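Local coordinates for protein carbonic anhydrase (Neosartorya fumigata, PDB 7COI) that probably catalyses the reversible hydration of carbon dioxide to hydrogencarbonate, as a zinc-dependent enzyme of the beta-carbonic anhydrase class, at residues Ile114-Cys119 / Gly135-His140. Residues are numbered along the deposited sequence; the frame is centred on the assembly and turned at random.
Sequences ILWIGC and GDVFTH. With ZN (zinc ion), chain F.
Trp116 and Phe138 begin the tight part of this strand pairing: Trp116 N gives its hydrogen to Phe138 O over 2.8 Å in an almost straight bond. One step on, His140 N reaches Trp116 O with an N-H...O angle of 176°, and His140 O in turn receives Gly118 N at 2.9 Å. Glycine suits that position, since a side-chain carbon there would run into Trp116 NE1. On the face carrying Trp116, Val137 and Thr139, Val137 CG1 presses on Trp116 CB, 3.4 Å away. The indole, with CG anti to the backbone N (chi1 176°), lies alongside Thr139, whose CG2 sits 4.1 Å from Trp116 CD1. Thr139 suits this place because its methyl meets the ring while OG1 bonds back to Val137 O, approaching from above the carbonyl plane. Helix 126-129 packs over this face through Glu126 and Ile129, and it is the helix of a right-handed beta-alpha-beta crossover, the two strands running parallel and side by side in the sheet of the beta-carbonic anhydrase fold. On the other face, the fork of Leu115 lets one methyl, CD1, reach the edge of the Phe138 ring, 3.9 Å from CD2; helix 152-164 lies against both residues. His140 belongs to this face too, but its ND1 bonds to Arg141 O of the second subunit, linking strand 137-142 to that subunit. Toward the start of the strands the pairing slackens: Phe138 N still finds Ile114 O, but the N-H...O angle falls to 146°. Ile114 CG2 packs on Val137 CG1 at an ordinary 4.1 Å. Beyond it the chain turns away at partly exposed Asp136, whose OD2 accepts a hydrogen bond from Leu133 N. At the far end strand 114-119 delivers Cys119 SG to the zinc ion at 2.3 Å, beside His175 and Cys178.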
ATOM      1  N   ILE A 114       6.079  12.486 -22.483  1.00 19.23           N
ATOM      2  CA  ILE A 114       5.740  13.154 -21.205  1.00 17.21           C
ATOM      3  C   ILE A 114       4.992  12.154 -20.310  1.00 15.98           C
ATOM      4  O   ILE A 114       4.006  11.534 -20.796  1.00 16.77           O
ATOM      5  CB  ILE A 114       4.913  14.433 -21.411  1.00 18.74           C
ATOM      6  CG1 ILE A 114       5.676  15.456 -22.290  1.00 18.66           C
ATOM      7  CG2 ILE A 114       4.532  15.030 -20.057  1.00 18.87           C
ATOM      8  CD1 ILE A 114       4.873  16.638 -22.715  1.00 20.12           C
ATOM      9  N   LEU A 115       5.461  12.023 -19.071  1.00 14.48           N
ATOM     10  CA  LEU A 115       4.681  11.466 -17.942  1.00 15.34           C
ATOM     11  C   LEU A 115       4.160  12.647 -17.145  1.00 15.34           C
ATOM     12  O   LEU A 115       4.972  13.471 -16.677  1.00 15.51           O
ATOM     13  CB  LEU A 115       5.531  10.526 -17.064  1.00 16.89           C
ATOM     14  CG  LEU A 115       4.919  10.202 -15.680  1.00 16.42           C
ATOM     15  CD1 LEU A 115       3.578   9.484 -15.838  1.00 15.29           C
ATOM     16  CD2 LEU A 115       5.862   9.353 -14.856  1.00 17.66           C
ATOM     17  N   TRP A 116       2.843  12.708 -16.952  1.00 14.71           N
ATOM     18  CA  TRP A 116       2.172  13.735 -16.134  1.00 14.35           C
ATOM     19  C   TRP A 116       1.681  13.078 -14.851  1.00 15.77           C
ATOM     20  O   TRP A 116       0.974  12.079 -14.941  1.00 14.76           O
ATOM     21  CB  TRP A 116       0.999  14.292 -16.919  1.00 15.14           C
ATOM     22  CG  TRP A 116       0.140  15.291 -16.224  1.00 14.55           C
ATOM     23  CD1 TRP A 116      -0.910  15.040 -15.383  1.00 14.94           C
ATOM     24  CD2 TRP A 116       0.215  16.710 -16.357  1.00 16.12           C
ATOM     25  NE1 TRP A 116      -1.509  16.209 -15.017  1.00 16.13           N
ATOM     26  CE2 TRP A 116      -0.846  17.258 -15.607  1.00 14.31           C
ATOM     27  CE3 TRP A 116       1.041  17.570 -17.089  1.00 16.97           C
ATOM     28  CZ2 TRP A 116      -1.089  18.612 -15.543  1.00 16.09           C
ATOM     29  CZ3 TRP A 116       0.804  18.921 -17.005  1.00 15.54           C
ATOM     30  CH2 TRP A 116      -0.249  19.430 -16.254  1.00 16.95           C
ATOM     31  N   ILE A 117       2.084  13.615 -13.711  1.00 15.28           N
ATOM     32  CA  ILE A 117       1.528  13.245 -12.389  1.00 15.40           C
ATOM     33  C   ILE A 117       0.803  14.489 -11.890  1.00 15.25           C
ATOM     34  O   ILE A 117       1.459  15.532 -11.642  1.00 14.23           O
ATOM     35  CB  ILE A 117       2.596  12.735 -11.412  1.00 15.78           C
ATOM     36  CG1 ILE A 117       3.356  11.538 -11.982  1.00 16.23           C
ATOM     37  CG2 ILE A 117       1.915  12.427 -10.085  1.00 16.62           C
ATOM     38  CD1 ILE A 117       4.615  11.150 -11.257  1.00 18.48           C
ATOM     39  N   GLY A 118      -0.517  14.418 -11.842  1.00 13.66           N
ATOM     40  CA  GLY A 118      -1.320  15.540 -11.361  1.00 12.73           C
ATOM     41  C   GLY A 118      -2.462  15.118 -10.453  1.00 12.33           C
ATOM     42  O   GLY A 118      -2.564  13.943 -10.041  1.00 12.03           O
ATOM     43  N   CYS A 119      -3.289  16.091 -10.118  1.00 12.41           N
ATOM     44  CA  CYS A 119      -4.418  15.880  -9.207  1.00 12.70           C
ATOM     45  C   CYS A 119      -5.599  15.302 -10.002  1.00 11.84           C
ATOM     46  O   CYS A 119      -5.776  15.664 -11.184  1.00 12.48           O
ATOM     47  CB  CYS A 119      -4.796  17.152  -8.451  1.00 13.60           C
ATOM     48  SG  CYS A 119      -5.989  16.775  -7.211  1.00 13.65           S
ATOM     49  N   GLY A 135      -2.089  10.116 -27.098  1.00 16.39           N
ATOM     50  CA  GLY A 135      -0.769   9.575 -27.438  1.00 17.01           C
ATOM     51  C   GLY A 135       0.369  10.464 -26.967  1.00 17.09           C
ATOM     52  O   GLY A 135       1.515  10.035 -27.023  1.00 19.25           O
ATOM     53  N   ASP A 136       0.080  11.661 -26.495  1.00 17.16           N
ATOM     54  CA  ASP A 136       1.115  12.647 -26.124  1.00 18.13           C
ATOM     55  C   ASP A 136       1.520  12.519 -24.655  1.00 17.34           C
ATOM     56  O   ASP A 136       2.715  12.796 -24.338  1.00 16.38           O
ATOM     57  CB  ASP A 136       0.667  14.053 -26.486  1.00 19.82           C
ATOM     58  CG  ASP A 136       0.588  14.322 -27.981  1.00 20.15           C
ATOM     59  OD1 ASP A 136       1.153  13.518 -28.766  1.00 21.58           O
ATOM     60  OD2 ASP A 136      -0.078  15.306 -28.351  1.00 21.37           O
ATOM     61  N   VAL A 137       0.586  12.200 -23.754  1.00 16.80           N
ATOM     62  CA  VAL A 137       0.843  12.320 -22.294  1.00 16.10           C
ATOM     63  C   VAL A 137       0.412  11.035 -21.562  1.00 14.88           C
ATOM     64  O   VAL A 137      -0.805  10.801 -21.384  1.00 16.34           O
ATOM     65  CB  VAL A 137       0.150  13.548 -21.685  1.00 15.64           C
ATOM     66  CG1 VAL A 137       0.610  13.772 -20.251  1.00 15.71           C
ATOM     67  CG2 VAL A 137       0.390  14.811 -22.515  1.00 18.28           C
ATOM     68  N   PHE A 138       1.391  10.308 -21.060  1.00 12.81           N
ATOM     69  CA  PHE A 138       1.173   9.159 -20.145  1.00 13.50           C
ATOM     70  C   PHE A 138       0.815   9.738 -18.783  1.00 13.50           C
ATOM     71  O   PHE A 138       1.515  10.659 -18.323  1.00 15.01           O
ATOM     72  CB  PHE A 138       2.406   8.258 -20.141  1.00 13.91           C
ATOM     73  CG  PHE A 138       2.168   6.904 -19.545  1.00 13.10           C
ATOM     74  CD1 PHE A 138       1.514   5.927 -20.278  1.00 15.30           C
ATOM     75  CD2 PHE A 138       2.665   6.567 -18.303  1.00 15.53           C
ATOM     76  CE1 PHE A 138       1.328   4.656 -19.767  1.00 14.61           C
ATOM     77  CE2 PHE A 138       2.498   5.289 -17.792  1.00 14.93           C
ATOM     78  CZ  PHE A 138       1.816   4.338 -18.520  1.00 16.10           C
ATOM     79  N   THR A 139      -0.293   9.310 -18.183  1.00 13.26           N
ATOM     80  CA  THR A 139      -0.922  10.091 -17.091  1.00 13.64           C
ATOM     81  C   THR A 139      -1.201   9.277 -15.821  1.00 13.50           C
ATOM     82  O   THR A 139      -1.808   8.206 -15.900  1.00 12.85           O
ATOM     83  CB  THR A 139      -2.219  10.734 -17.568  1.00 14.29           C
ATOM     84  OG1 THR A 139      -1.940  11.566 -18.705  1.00 13.72           O
ATOM     85  CG2 THR A 139      -2.869  11.552 -16.485  1.00 12.90           C
ATOM     86  N   HIS A 140      -0.805   9.831 -14.682  1.00 13.53           N
ATOM     87  CA  HIS A 140      -1.243   9.418 -13.333  1.00 13.44           C
ATOM     88  C   HIS A 140      -1.887  10.608 -12.638  1.00 12.13           C
ATOM     89  O   HIS A 140      -1.255  11.681 -12.512  1.00 15.22           O
ATOM     90  CB  HIS A 140      -0.055   8.885 -12.534  1.00 12.98           C
ATOM     91  CG  HIS A 140      -0.410   8.233 -11.240  1.00 12.88           C
ATOM     92  ND1 HIS A 140      -1.353   7.209 -11.151  1.00 12.18           N
ATOM     93  CD2 HIS A 140       0.074   8.430  -9.986  1.00 13.74           C
ATOM     94  CE1 HIS A 140      -1.418   6.802  -9.892  1.00 11.62           C
ATOM     95  NE2 HIS A 140      -0.573   7.544  -9.154  1.00 12.84           N
TER
HETATM   96 ZN    ZN F 302      -6.289  18.839  -6.147  1.00 17.55          ZN